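Side-chain contacts in poly(ADP-ribose) glycohydrolase (Thermomonospora curvata, PDB 3SIG), which hydrolyses poly(ADP-ribose), as a bacterial poly(ADP-ribose) glycohydrolase of the macrodomain clan, and holds ADP-ribose in its binding pocket: residues A[75-80]-A[214-219]; A[117-122]-A[170-175]; A[218-223]-A[234-239]; A[238-243]-A[253-258]. All blocks are in the same frame, centred on the assembly; numbering follows the deposited sequence.

Contact 1 (A[75-80]-A[214-219]); sequences LAAARR and RLVLGA. With AR6 ([(2R,3S,4R,5R)-5-(6-aminopurin-9-yl)-3,4-dihydroxy-oxolan-2-yl]methyl [hydroxy-[[(2R,3S,4R,5S)-3,4,5-trihydroxyoxolan-2-yl]methoxy]phosphoryl] hydrogen phosphate), chain B.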
# COMPACT_ATOMS: atom_id res chain seq x y z
N LEU A 75 -8.29 -1.66 -2.22
CA LEU A 75 -8.58 -2.87 -2.99
C LEU A 75 -9.71 -2.70 -3.97
O LEU A 75 -9.65 -3.26 -5.07
CB LEU A 75 -8.85 -4.03 -2.06
CG LEU A 75 -7.58 -4.51 -1.36
CD1 LEU A 75 -7.92 -5.63 -0.44
CD2 LEU A 75 -6.45 -4.93 -2.30
N ALA A 76 -10.73 -1.93 -3.63
CA ALA A 76 -11.85 -1.76 -4.56
C ALA A 76 -11.36 -1.01 -5.79
O ALA A 76 -11.69 -1.35 -6.93
CB ALA A 76 -13.01 -1.02 -3.89
N ALA A 77 -10.55 0.02 -5.59
CA ALA A 77 -10.01 0.75 -6.73
C ALA A 77 -9.14 -0.17 -7.56
O ALA A 77 -9.21 -0.16 -8.81
CB ALA A 77 -9.21 1.98 -6.26
N ALA A 78 -8.27 -0.94 -6.94
CA ALA A 78 -7.42 -1.88 -7.67
C ALA A 78 -8.22 -2.89 -8.46
O ALA A 78 -7.91 -3.16 -9.63
CB ALA A 78 -6.50 -2.58 -6.73
N ARG A 79 -9.32 -3.38 -7.91
CA ARG A 79 -10.15 -4.35 -8.60
C ARG A 79 -10.81 -3.74 -9.81
O ARG A 79 -10.92 -4.37 -10.87
CB ARG A 79 -11.16 -4.89 -7.61
CG ARG A 79 -11.91 -6.12 -8.08
CD ARG A 79 -12.81 -6.61 -6.97
NE ARG A 79 -13.59 -7.77 -7.38
CZ ARG A 79 -14.67 -8.20 -6.75
NH1 ARG A 79 -15.10 -7.60 -5.67
NH2 ARG A 79 -15.34 -9.25 -7.21
N ARG A 80 -11.31 -2.51 -9.66
CA ARG A 80 -11.95 -1.79 -10.75
C ARG A 80 -10.97 -1.61 -11.90
O ARG A 80 -11.30 -1.88 -13.07
CB ARG A 80 -12.49 -0.45 -10.26
CG ARG A 80 -13.03 0.42 -11.37
CD ARG A 80 -13.72 1.69 -10.86
NE ARG A 80 -12.85 2.55 -10.04
CZ ARG A 80 -12.13 3.56 -10.51
NH1 ARG A 80 -12.13 3.87 -11.80
NH2 ARG A 80 -11.40 4.28 -9.68
N ARG A 214 -0.38 2.26 -13.96
CA ARG A 214 -1.59 2.61 -13.22
C ARG A 214 -1.36 2.33 -11.72
O ARG A 214 -0.87 1.26 -11.35
CB ARG A 214 -2.79 1.82 -13.76
CG ARG A 214 -3.01 2.12 -15.23
CD ARG A 214 -4.30 1.53 -15.80
NE ARG A 214 -4.28 0.07 -15.71
CZ ARG A 214 -5.35 -0.70 -15.56
NH1 ARG A 214 -6.56 -0.18 -15.54
NH2 ARG A 214 -5.18 -2.00 -15.44
N LEU A 215 -1.67 3.35 -10.91
CA LEU A 215 -1.42 3.33 -9.48
C LEU A 215 -2.66 3.56 -8.67
O LEU A 215 -3.57 4.32 -9.05
CB LEU A 215 -0.47 4.43 -9.08
CG LEU A 215 0.81 4.57 -9.90
CD1 LEU A 215 1.65 5.73 -9.36
CD2 LEU A 215 1.63 3.30 -9.97
N VAL A 216 -2.65 2.96 -7.51
CA VAL A 216 -3.64 3.28 -6.48
C VAL A 216 -2.88 3.82 -5.27
O VAL A 216 -2.14 3.07 -4.61
CB VAL A 216 -4.53 2.09 -6.08
CG1 VAL A 216 -5.52 2.53 -5.03
CG2 VAL A 216 -5.28 1.51 -7.31
N LEU A 217 -3.06 5.11 -5.03
CA LEU A 217 -2.45 5.85 -3.92
C LEU A 217 -3.58 6.30 -3.01
O LEU A 217 -4.73 5.88 -3.15
CB LEU A 217 -1.66 7.06 -4.45
CG LEU A 217 -0.58 6.73 -5.48
CD1 LEU A 217 0.09 8.00 -5.98
CD2 LEU A 217 0.44 5.77 -4.94
N GLY A 218 -3.27 7.11 -2.01
CA GLY A 218 -4.30 7.56 -1.07
C GLY A 218 -3.66 8.37 0.03
O GLY A 218 -2.54 8.90 -0.13
N ALA A 219 -4.36 8.42 1.15
CA ALA A 219 -4.00 9.26 2.29
C ALA A 219 -2.98 8.61 3.21
O ALA A 219 -3.17 8.45 4.41
CB ALA A 219 -5.26 9.64 3.05
N1 AR6 B . -8.55 2.10 1.64
C2 AR6 B . -8.32 3.38 1.38
N3 AR6 B . -8.14 4.36 2.31
C4 AR6 B . -8.18 3.91 3.59
C5 AR6 B . -8.41 2.53 3.92
C6 AR6 B . -8.58 1.66 2.87
N6 AR6 B . -8.84 0.31 3.12
N7 AR6 B . -8.36 2.45 5.35
C8 AR6 B . -8.16 3.65 5.78
N9 AR6 B . -8.05 4.59 4.80
PA AR6 B . -3.98 4.19 7.78
PB AR6 B . -1.21 5.21 8.16
C1' AR6 B . -7.79 6.03 4.83
O1A AR6 B . -4.36 4.80 9.08
O1B AR6 B . -0.11 5.22 7.11
C1D AR6 B . -1.49 0.28 10.25
O1D AR6 B . -1.69 -0.34 11.49
C2' AR6 B . -8.25 6.70 6.11
O2' AR6 B . -8.71 7.99 5.83
O2A AR6 B . -4.24 2.71 7.59
O2B AR6 B . -1.64 6.50 8.75
C2D AR6 B . -0.13 -0.08 9.79
O2D AR6 B . 0.24 -1.42 9.87
C3' AR6 B . -6.98 6.77 6.89
O3' AR6 B . -6.95 7.84 7.77
O3A AR6 B . -2.47 4.53 7.44
C3D AR6 B . 0.74 1.00 10.29
O3D AR6 B . 1.13 0.56 11.57
C4' AR6 B . -5.90 6.88 5.86
O4' AR6 B . -6.43 6.34 4.67
C4D AR6 B . -0.18 2.16 10.33
O4D AR6 B . -1.52 1.68 10.42
C5' AR6 B . -4.58 6.22 6.21
O5' AR6 B . -4.78 4.85 6.54
C5D AR6 B . -0.04 3.09 9.12
O5D AR6 B . -0.85 4.23 9.35
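Helix 74-84 lies against one face of the mixed sheet of this macrodomain-type fold, and its crossing of strand 214-217 rests on Ala-77, Ala-78 and Val-216. The CB of Ala-77 reaches down to Val-216 CG1 at 3.9 Å and lies almost as near to CG2, so that it covers the fork of the valine. The next residue, Ala-78, comes alongside: its backbone N is 3.9 Å from Val-216 CG2, while its CB is 4.3 Å from that methyl. With CG1 anti to the backbone N (chi1 -180°), the two valine methyls spread beneath the helix, one under each alanine. Small residues suit the helix face because they let its backbone come close, with Ala-78 CA only 6.5 Å from Val-216 CA; a beta-branched valine suits a strand and turns a methyl to each of the two alanines. Beyond the valine, Ala-77 also touches Ala-256 and Ala-78 touches Cys-91 on the flanking strands. At the strand's start, Arg-214 forms a salt bridge with Asp-87 and a hydrogen bond to Leu-81 O, giving its buried guanidinium partners. At the other end, the chain leaves the strand for the ligand, where Ala-219 CB meets the ribose O4' of AR6 at 3.9 Å. Between the segments themselves no hydrogen bond or charge pair forms, so helix and strand are joined by the close fit of methyl groups and the exclusion of water; the polar bonds of Arg-214 lie outside this meeting.

Contact 2 (A[117-122]-A[170-175]); sequences RSSGLY and VAFLTS
Leu-121 drives its CD1 methyl into the base of the Phe-172 side chain, and this is the tight part of the contact: CD1 lies 3.9 Å from Phe-172 CD2 and equally near its CB. The leucine's CG stands anti to the backbone N (chi1 180°), which carries the branch out from the helix start toward strand 163-175, and its CD2 methyl comes over one face of the ring. The opposite face is covered from within the strand by Val-170 CG2, 3.4 Å above the ring plane and toward its rim. A flat phenylalanine thus fills a slot between aliphatic groups, for which its shape is well suited.

The polar flanks are looser. Ser-119 OG approaches the ring obliquely, with 4.2 Å to Phe-172 CE2, and Thr-174 OG1 is 4.4 Å from Leu-121 CD1. Both hydroxyls are engaged elsewhere, the threonine with Asn-93 and the serine with Leu-115 O. Ser-119 OG also accepts from Leu-121 N at 3.0 Å (155°), an ST turn just before helix 121-125, where Gly-120 is the N-cap, which helps set Leu-121 in place. Further out, the partly exposed Arg-117 and Tyr-122 make no contact with the strand segment; Tyr-122 meets Phe-104 edge-to-face instead.

Around this buried junction of helices 111-118 and 121-125, Phe-172 also touches Val-153 on strand 147-157 and Leu-75 on helix 74-84, while Leu-173 packs against helix 189-209 on the other face of the sheet.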
# COMPACT_ATOMS: atom_id res chain seq x y z
N ARG A 117 -5.41 -9.16 5.29
CA ARG A 117 -6.50 -10.09 5.47
C ARG A 117 -7.02 -10.58 4.13
O ARG A 117 -7.70 -11.60 4.06
CB ARG A 117 -7.68 -9.42 6.18
CG ARG A 117 -7.51 -9.24 7.69
CD ARG A 117 -8.82 -8.97 8.47
NE ARG A 117 -9.56 -7.89 7.86
CZ ARG A 117 -9.34 -6.60 8.05
NH1 ARG A 117 -8.41 -6.19 8.90
NH2 ARG A 117 -10.04 -5.72 7.37
N SER A 118 -6.78 -9.83 3.06
CA SER A 118 -7.50 -10.01 1.79
C SER A 118 -6.66 -10.54 0.66
O SER A 118 -7.19 -10.64 -0.46
CB SER A 118 -8.09 -8.67 1.35
OG SER A 118 -8.88 -8.09 2.37
N SER A 119 -5.40 -10.86 0.90
CA SER A 119 -4.49 -11.12 -0.21
C SER A 119 -3.34 -11.99 0.25
O SER A 119 -3.29 -12.41 1.42
CB SER A 119 -3.91 -9.79 -0.75
OG SER A 119 -2.96 -9.24 0.14
N GLY A 120 -2.38 -12.23 -0.65
CA GLY A 120 -1.14 -12.86 -0.27
C GLY A 120 -0.04 -11.94 0.24
O GLY A 120 1.10 -12.39 0.40
N LEU A 121 -0.40 -10.71 0.56
CA LEU A 121 0.63 -9.74 0.91
C LEU A 121 1.48 -10.18 2.09
O LEU A 121 2.69 -9.99 2.08
CB LEU A 121 -0.01 -8.40 1.21
CG LEU A 121 0.97 -7.28 1.60
CD1 LEU A 121 2.01 -6.99 0.51
CD2 LEU A 121 0.15 -6.03 1.94
N TYR A 122 0.89 -10.75 3.14
CA TYR A 122 1.68 -11.18 4.30
C TYR A 122 2.73 -12.19 3.94
O TYR A 122 3.80 -12.19 4.53
CB TYR A 122 0.74 -11.76 5.35
CG TYR A 122 1.30 -12.44 6.58
CD1 TYR A 122 2.04 -11.74 7.51
CD2 TYR A 122 1.01 -13.77 6.84
CE1 TYR A 122 2.46 -12.39 8.68
CE2 TYR A 122 1.43 -14.38 7.98
CZ TYR A 122 2.15 -13.69 8.86
OH TYR A 122 2.55 -14.34 10.02
N VAL A 170 -2.29 -7.86 -8.08
CA VAL A 170 -1.73 -6.51 -8.11
C VAL A 170 -0.34 -6.54 -7.56
O VAL A 170 0.02 -7.44 -6.79
CB VAL A 170 -2.57 -5.54 -7.25
CG1 VAL A 170 -4.05 -5.60 -7.65
CG2 VAL A 170 -2.47 -5.85 -5.77
N ALA A 171 0.45 -5.52 -7.86
CA ALA A 171 1.72 -5.31 -7.18
C ALA A 171 1.48 -4.41 -5.99
O ALA A 171 0.67 -3.46 -6.04
CB ALA A 171 2.73 -4.70 -8.10
N PHE A 172 2.22 -4.67 -4.91
CA PHE A 172 2.23 -3.77 -3.76
C PHE A 172 3.57 -3.09 -3.60
O PHE A 172 4.63 -3.69 -3.87
CB PHE A 172 1.84 -4.48 -2.47
CG PHE A 172 0.37 -4.84 -2.38
CD1 PHE A 172 -0.59 -3.88 -2.12
CD2 PHE A 172 -0.06 -6.14 -2.63
CE1 PHE A 172 -1.93 -4.21 -2.06
CE2 PHE A 172 -1.42 -6.48 -2.55
CZ PHE A 172 -2.34 -5.51 -2.27
N LEU A 173 3.49 -1.85 -3.12
CA LEU A 173 4.64 -1.05 -2.74
C LEU A 173 4.48 -0.77 -1.27
O LEU A 173 3.52 -0.10 -0.88
CB LEU A 173 4.63 0.27 -3.52
CG LEU A 173 4.46 0.13 -5.04
CD1 LEU A 173 3.95 1.36 -5.72
CD2 LEU A 173 5.76 -0.26 -5.63
N THR A 174 5.43 -1.28 -0.46
CA THR A 174 5.35 -1.19 0.99
C THR A 174 6.39 -0.22 1.49
O THR A 174 7.59 -0.49 1.41
CB THR A 174 5.51 -2.62 1.59
OG1 THR A 174 4.31 -3.34 1.31
CG2 THR A 174 5.71 -2.66 3.08
N SER A 175 5.91 0.93 1.96
CA SER A 175 6.75 2.01 2.41
C SER A 175 6.02 2.68 3.56
O SER A 175 4.89 3.11 3.38
CB SER A 175 6.93 3.02 1.27
OG SER A 175 7.52 4.25 1.70

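Contact 3 (A[218-223]-A[234-239]); sequences GAWGCG and ETFAGL. With AR6 ([(2R,3S,4R,5R)-5-(6-aminopurin-9-yl)-3,4-dihydroxy-oxolan-2-yl]methyl [hydroxy-[[(2R,3S,4R,5S)-3,4,5-trihydroxyoxolan-2-yl]methoxy]phosphoryl] hydrogen phosphate), chain B.
This is an apolar contact behind a phosphate-binding loop: Trp-220 and Gly-218, in the loop after strand 214-217, meet Phe-236 of helix 229-240. The phenylalanine's far end does the touching. Its CZ lies 4.0 Å from Trp-220 CE3, and the two side chains cross at about a right angle, while CE2 is 3.7 Å from Gly-218 O. That oxygen also accepts from Trp-220 N, within an inverse gamma turn centred on Ala-219. The indole CG is turned away from Trp-220's backbone N (chi1 -178°), which carries the ring toward the helix, and its NE1 is held by Ser-175 O. Large rings suit this place because they bridge the span between loop and helix.

The loop's other side is polar. A type II turn from Ala-219 to Cys-222 has Gly-221 at its positive-phi position. Gly-223 N donates to AR6 O2B at 2.9 Å (151°), and Gly-221 N makes a weak, bent bond to O1B (127°). Gly-223, having no side chain, lets the diphosphate lie close against the loop.

The chemistry is thus divided: buried rings back the loop, and backbone N-H groups, without a cationic side chain from these six residues, face the phosphate.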
# COMPACT_ATOMS: atom_id res chain seq x y z
N GLY A 218 -3.27 7.11 -2.01
CA GLY A 218 -4.30 7.56 -1.07
C GLY A 218 -3.66 8.37 0.03
O GLY A 218 -2.54 8.90 -0.13
N ALA A 219 -4.36 8.42 1.15
CA ALA A 219 -4.00 9.26 2.29
C ALA A 219 -2.98 8.61 3.21
O ALA A 219 -3.17 8.45 4.41
CB ALA A 219 -5.26 9.64 3.05
N TRP A 220 -1.89 8.20 2.59
CA TRP A 220 -0.72 7.55 3.19
C TRP A 220 -0.28 8.30 4.43
O TRP A 220 -0.09 9.53 4.39
CB TRP A 220 0.38 7.61 2.16
CG TRP A 220 1.69 6.97 2.48
CD1 TRP A 220 1.94 5.73 3.01
CD2 TRP A 220 2.95 7.55 2.17
NE1 TRP A 220 3.29 5.51 3.05
CE2 TRP A 220 3.93 6.61 2.53
CE3 TRP A 220 3.34 8.79 1.62
CZ2 TRP A 220 5.29 6.86 2.37
CZ3 TRP A 220 4.69 9.03 1.47
CH2 TRP A 220 5.65 8.08 1.85
N GLY A 221 -0.19 7.62 5.56
CA GLY A 221 0.32 8.23 6.76
C GLY A 221 -0.68 9.06 7.55
O GLY A 221 -0.31 9.56 8.61
N CYS A 222 -1.91 9.20 7.08
CA CYS A 222 -2.81 10.21 7.61
C CYS A 222 -3.85 9.71 8.60
O CYS A 222 -4.75 10.49 8.97
CB CYS A 222 -3.52 10.95 6.48
SG CYS A 222 -2.45 11.87 5.38
N GLY A 223 -3.73 8.44 9.00
CA GLY A 223 -4.63 7.87 9.99
C GLY A 223 -3.85 7.53 11.23
O GLY A 223 -3.54 8.41 12.06
N GLU A 234 -0.55 17.44 -1.02
CA GLU A 234 0.37 18.38 -1.68
C GLU A 234 1.66 17.69 -2.11
O GLU A 234 2.22 18.02 -3.16
CB GLU A 234 0.65 19.59 -0.78
CG GLU A 234 1.59 20.59 -1.40
CD GLU A 234 1.03 21.23 -2.64
OE1 GLU A 234 -0.19 21.42 -2.71
OE2 GLU A 234 1.82 21.58 -3.54
N THR A 235 2.13 16.75 -1.31
CA THR A 235 3.35 16.01 -1.62
C THR A 235 3.17 15.29 -2.95
O THR A 235 4.01 15.40 -3.86
CB THR A 235 3.68 15.01 -0.52
OG1 THR A 235 3.96 15.72 0.69
CG2 THR A 235 4.87 14.14 -0.85
N PHE A 236 2.08 14.54 -3.08
CA PHE A 236 1.80 13.85 -4.34
C PHE A 236 1.57 14.83 -5.48
O PHE A 236 2.01 14.59 -6.61
CB PHE A 236 0.66 12.85 -4.22
CG PHE A 236 1.00 11.64 -3.41
CD1 PHE A 236 1.95 10.74 -3.86
CD2 PHE A 236 0.31 11.36 -2.25
CE1 PHE A 236 2.26 9.58 -3.12
CE2 PHE A 236 0.60 10.19 -1.52
CZ PHE A 236 1.57 9.31 -1.97
N ALA A 237 0.90 15.94 -5.20
CA ALA A 237 0.67 16.95 -6.24
C ALA A 237 1.96 17.53 -6.79
O ALA A 237 2.08 17.73 -8.01
CB ALA A 237 -0.20 18.08 -5.71
N GLY A 238 2.91 17.84 -5.93
CA GLY A 238 4.17 18.37 -6.40
C GLY A 238 4.94 17.40 -7.29
O GLY A 238 5.70 17.82 -8.17
N LEU A 239 4.73 16.11 -7.10
CA LEU A 239 5.38 15.09 -7.91
C LEU A 239 4.66 14.85 -9.23
O LEU A 239 5.31 14.56 -10.25
CB LEU A 239 5.46 13.77 -7.12
CG LEU A 239 6.42 13.84 -5.93
CD1 LEU A 239 6.20 12.62 -5.00
CD2 LEU A 239 7.87 13.98 -6.31
N1 AR6 B . -8.55 2.10 1.64
C2 AR6 B . -8.32 3.38 1.38
N3 AR6 B . -8.14 4.36 2.31
C4 AR6 B . -8.18 3.91 3.59
C5 AR6 B . -8.41 2.53 3.92
C6 AR6 B . -8.58 1.66 2.87
N6 AR6 B . -8.84 0.31 3.12
N7 AR6 B . -8.36 2.45 5.35
C8 AR6 B . -8.16 3.65 5.78
N9 AR6 B . -8.05 4.59 4.80
PA AR6 B . -3.98 4.19 7.78
PB AR6 B . -1.21 5.21 8.16
C1' AR6 B . -7.79 6.03 4.83
O1A AR6 B . -4.36 4.80 9.08
O1B AR6 B . -0.11 5.22 7.11
C1D AR6 B . -1.49 0.28 10.25
O1D AR6 B . -1.69 -0.34 11.49
C2' AR6 B . -8.25 6.70 6.11
O2' AR6 B . -8.71 7.99 5.83
O2A AR6 B . -4.24 2.71 7.59
O2B AR6 B . -1.64 6.50 8.75
C2D AR6 B . -0.13 -0.08 9.79
O2D AR6 B . 0.24 -1.42 9.87
C3' AR6 B . -6.98 6.77 6.89
O3' AR6 B . -6.95 7.84 7.77
O3A AR6 B . -2.47 4.53 7.44
C3D AR6 B . 0.74 1.00 10.29
O3D AR6 B . 1.13 0.56 11.57
C4' AR6 B . -5.90 6.88 5.86
O4' AR6 B . -6.43 6.34 4.67
C4D AR6 B . -0.18 2.16 10.33
O4D AR6 B . -1.52 1.68 10.42
C5' AR6 B . -4.58 6.22 6.21
O5' AR6 B . -4.78 4.85 6.54
C5D AR6 B . -0.04 3.09 9.12
O5D AR6 B . -0.85 4.23 9.35

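Contact 4 (A[238-243]-A[253-258]); sequences GLLLDG and VVFAVW. With AR6 ([(2R,3S,4R,5R)-5-(6-aminopurin-9-yl)-3,4-dihydroxy-oxolan-2-yl]methyl [hydroxy-[[(2R,3S,4R,5S)-3,4,5-trihydroxyoxolan-2-yl]methoxy]phosphoryl] hydrogen phosphate), chain B.
The helix end at Leu-240 stands over strand 252-256 with its CA 9.4 Å from Val-253 CA, a separation that Leu-240, Val-253 and Phe-255 fill with side chains alone. Leu-240 makes the reach with a single methyl. Its CD1 comes to the edge of the Phe-255 ring, near the ring plane, 3.9 Å from CZ; the two side chains approach from opposite directions. The same CD1 also lies 4.4 Å from Val-253 CG1, a looser touch. The Phe-255 ring is turned away from its carbonyl carbon (chi1 -64°), which aims CZ from the strand at the helix. Val-253 supports it from two residues earlier on the strand, its CG1 lying 3.8 Å above one face, toward the rim. A long, branched leucine suits a helix end that must bridge to the sheet, and the flat phenylalanine offers an edge to it and a face to the valine.

Past the strand the chain turns to the nucleotide. The CE3 of Trp-258 is 3.8 Å from AR6 N7, with the adenine at the indole's edge, and Trp-258 O comes within 3.0 Å of N9 from over the purine plane.

Strand 214-217, helix 229-240 and strand 252-256 form a beta-alpha-beta unit, and this contact closes its second half. Phe-255 stacks with Phe-274 and meets Phe-270 of helix 265-273, Leu-240 touches Phe-246, and Val-254 turns to helix 74-84 on the other face of the sheet.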
# COMPACT_ATOMS: atom_id res chain seq x y z
N GLY A 238 2.91 17.84 -5.93
CA GLY A 238 4.17 18.37 -6.40
C GLY A 238 4.94 17.40 -7.29
O GLY A 238 5.70 17.82 -8.17
N LEU A 239 4.73 16.11 -7.10
CA LEU A 239 5.38 15.09 -7.91
C LEU A 239 4.66 14.85 -9.23
O LEU A 239 5.31 14.56 -10.25
CB LEU A 239 5.46 13.77 -7.12
CG LEU A 239 6.42 13.84 -5.93
CD1 LEU A 239 6.20 12.62 -5.00
CD2 LEU A 239 7.87 13.98 -6.31
N LEU A 240 3.33 14.99 -9.22
CA LEU A 240 2.52 14.58 -10.37
C LEU A 240 2.00 15.74 -11.20
O LEU A 240 1.64 15.53 -12.37
CB LEU A 240 1.32 13.75 -9.91
CG LEU A 240 1.67 12.40 -9.31
CD1 LEU A 240 0.48 11.86 -8.53
CD2 LEU A 240 2.11 11.39 -10.37
N LEU A 241 1.98 16.94 -10.64
CA LEU A 241 1.37 18.11 -11.30
C LEU A 241 2.39 19.21 -11.50
O LEU A 241 3.53 19.14 -11.05
CB LEU A 241 0.22 18.66 -10.46
CG LEU A 241 -0.90 17.70 -10.08
CD1 LEU A 241 -2.00 18.37 -9.25
CD2 LEU A 241 -1.49 17.11 -11.31
N ASP A 242 1.98 20.26 -12.21
CA ASP A 242 2.80 21.44 -12.48
C ASP A 242 4.23 21.12 -12.88
O ASP A 242 5.18 21.72 -12.35
CB ASP A 242 2.79 22.40 -11.29
CG ASP A 242 3.28 23.81 -11.67
OD1 ASP A 242 3.12 24.23 -12.84
OD2 ASP A 242 3.85 24.52 -10.80
N GLY A 243 4.38 20.22 -13.84
CA GLY A 243 5.70 19.91 -14.37
C GLY A 243 6.62 19.20 -13.39
O GLY A 243 7.84 19.24 -13.53
N VAL A 253 -3.76 7.45 -12.15
CA VAL A 253 -3.53 7.45 -10.70
C VAL A 253 -4.85 7.66 -10.01
O VAL A 253 -5.56 8.65 -10.30
CB VAL A 253 -2.59 8.56 -10.29
CG1 VAL A 253 -2.42 8.62 -8.78
CG2 VAL A 253 -1.20 8.37 -10.97
N VAL A 254 -5.20 6.75 -9.12
CA VAL A 254 -6.39 6.91 -8.29
C VAL A 254 -5.97 7.16 -6.85
O VAL A 254 -5.15 6.39 -6.31
CB VAL A 254 -7.27 5.65 -8.28
CG1 VAL A 254 -8.56 5.85 -7.44
CG2 VAL A 254 -7.63 5.20 -9.68
N PHE A 255 -6.49 8.23 -6.27
CA PHE A 255 -6.40 8.44 -4.83
C PHE A 255 -7.67 7.87 -4.26
O PHE A 255 -8.72 8.54 -4.25
CB PHE A 255 -6.20 9.93 -4.50
CG PHE A 255 -4.90 10.47 -5.02
CD1 PHE A 255 -3.71 10.24 -4.36
CD2 PHE A 255 -4.85 11.17 -6.21
CE1 PHE A 255 -2.51 10.75 -4.85
CE2 PHE A 255 -3.65 11.68 -6.68
CZ PHE A 255 -2.48 11.44 -6.03
N ALA A 256 -7.56 6.62 -3.80
CA ALA A 256 -8.69 5.90 -3.23
C ALA A 256 -8.65 6.14 -1.72
O ALA A 256 -7.74 5.65 -1.05
CB ALA A 256 -8.57 4.42 -3.54
N VAL A 257 -9.58 6.96 -1.23
CA VAL A 257 -9.53 7.40 0.13
C VAL A 257 -10.85 7.03 0.82
O VAL A 257 -11.86 7.72 0.63
CB VAL A 257 -9.27 8.89 0.25
CG1 VAL A 257 -9.04 9.22 1.74
CG2 VAL A 257 -8.05 9.31 -0.60
N TRP A 258 -10.84 5.96 1.61
CA TRP A 258 -11.98 5.43 2.33
C TRP A 258 -11.80 5.84 3.79
O TRP A 258 -10.98 5.25 4.52
CB TRP A 258 -12.01 3.91 2.21
CG TRP A 258 -13.15 3.30 2.95
CD1 TRP A 258 -14.46 3.57 2.75
CD2 TRP A 258 -13.09 2.41 4.06
NE1 TRP A 258 -15.24 2.86 3.65
CE2 TRP A 258 -14.42 2.14 4.47
CE3 TRP A 258 -12.05 1.78 4.74
CZ2 TRP A 258 -14.73 1.27 5.51
CZ3 TRP A 258 -12.36 0.91 5.78
CH2 TRP A 258 -13.69 0.67 6.17
N1 AR6 B . -8.55 2.10 1.64
C2 AR6 B . -8.32 3.38 1.38
N3 AR6 B . -8.14 4.36 2.31
C4 AR6 B . -8.18 3.91 3.59
C5 AR6 B . -8.41 2.53 3.92
C6 AR6 B . -8.58 1.66 2.87
N6 AR6 B . -8.84 0.31 3.12
N7 AR6 B . -8.36 2.45 5.35
C8 AR6 B . -8.16 3.65 5.78
N9 AR6 B . -8.05 4.59 4.80
PA AR6 B . -3.98 4.19 7.78
PB AR6 B . -1.21 5.21 8.16
C1' AR6 B . -7.79 6.03 4.83
O1A AR6 B . -4.36 4.80 9.08
O1B AR6 B . -0.11 5.22 7.11
C1D AR6 B . -1.49 0.28 10.25
O1D AR6 B . -1.69 -0.34 11.49
C2' AR6 B . -8.25 6.70 6.11
O2' AR6 B . -8.71 7.99 5.83
O2A AR6 B . -4.24 2.71 7.59
O2B AR6 B . -1.64 6.50 8.75
C2D AR6 B . -0.13 -0.08 9.79
O2D AR6 B . 0.24 -1.42 9.87
C3' AR6 B . -6.98 6.77 6.89
O3' AR6 B . -6.95 7.84 7.77
O3A AR6 B . -2.47 4.53 7.44
C3D AR6 B . 0.74 1.00 10.29
O3D AR6 B . 1.13 0.56 11.57
C4' AR6 B . -5.90 6.88 5.86
O4' AR6 B . -6.43 6.34 4.67
C4D AR6 B . -0.18 2.16 10.33
O4D AR6 B . -1.52 1.68 10.42
C5' AR6 B . -4.58 6.22 6.21
O5' AR6 B . -4.78 4.85 6.54
C5D AR6 B . -0.04 3.09 9.12
O5D AR6 B . -0.85 4.23 9.35

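From the N terminus, helix 74-84 opens contact 1, the longest loop, which closes only at strand 214-217. Contact 2 opens and closes within that loop, tying helices 111-118 and 121-125 to strand 163-175. Contact 3 starts on the residues where contact 1 ends, closing a short loop from the phosphate-binding turn to helix 229-240; contact 4 starts on that helix and closes on strand 252-256. Contacts 1 and 2 join through Leu-75 and Phe-172, 3 and 4 through Phe-236 and Phe-255. Strands 214-217 and 252-256 are bonded neighbours; contact 1 packs a helix on one face of their sheet and contact 4 another on the opposite face, while contacts 1, 3 and 4 all reach AR6.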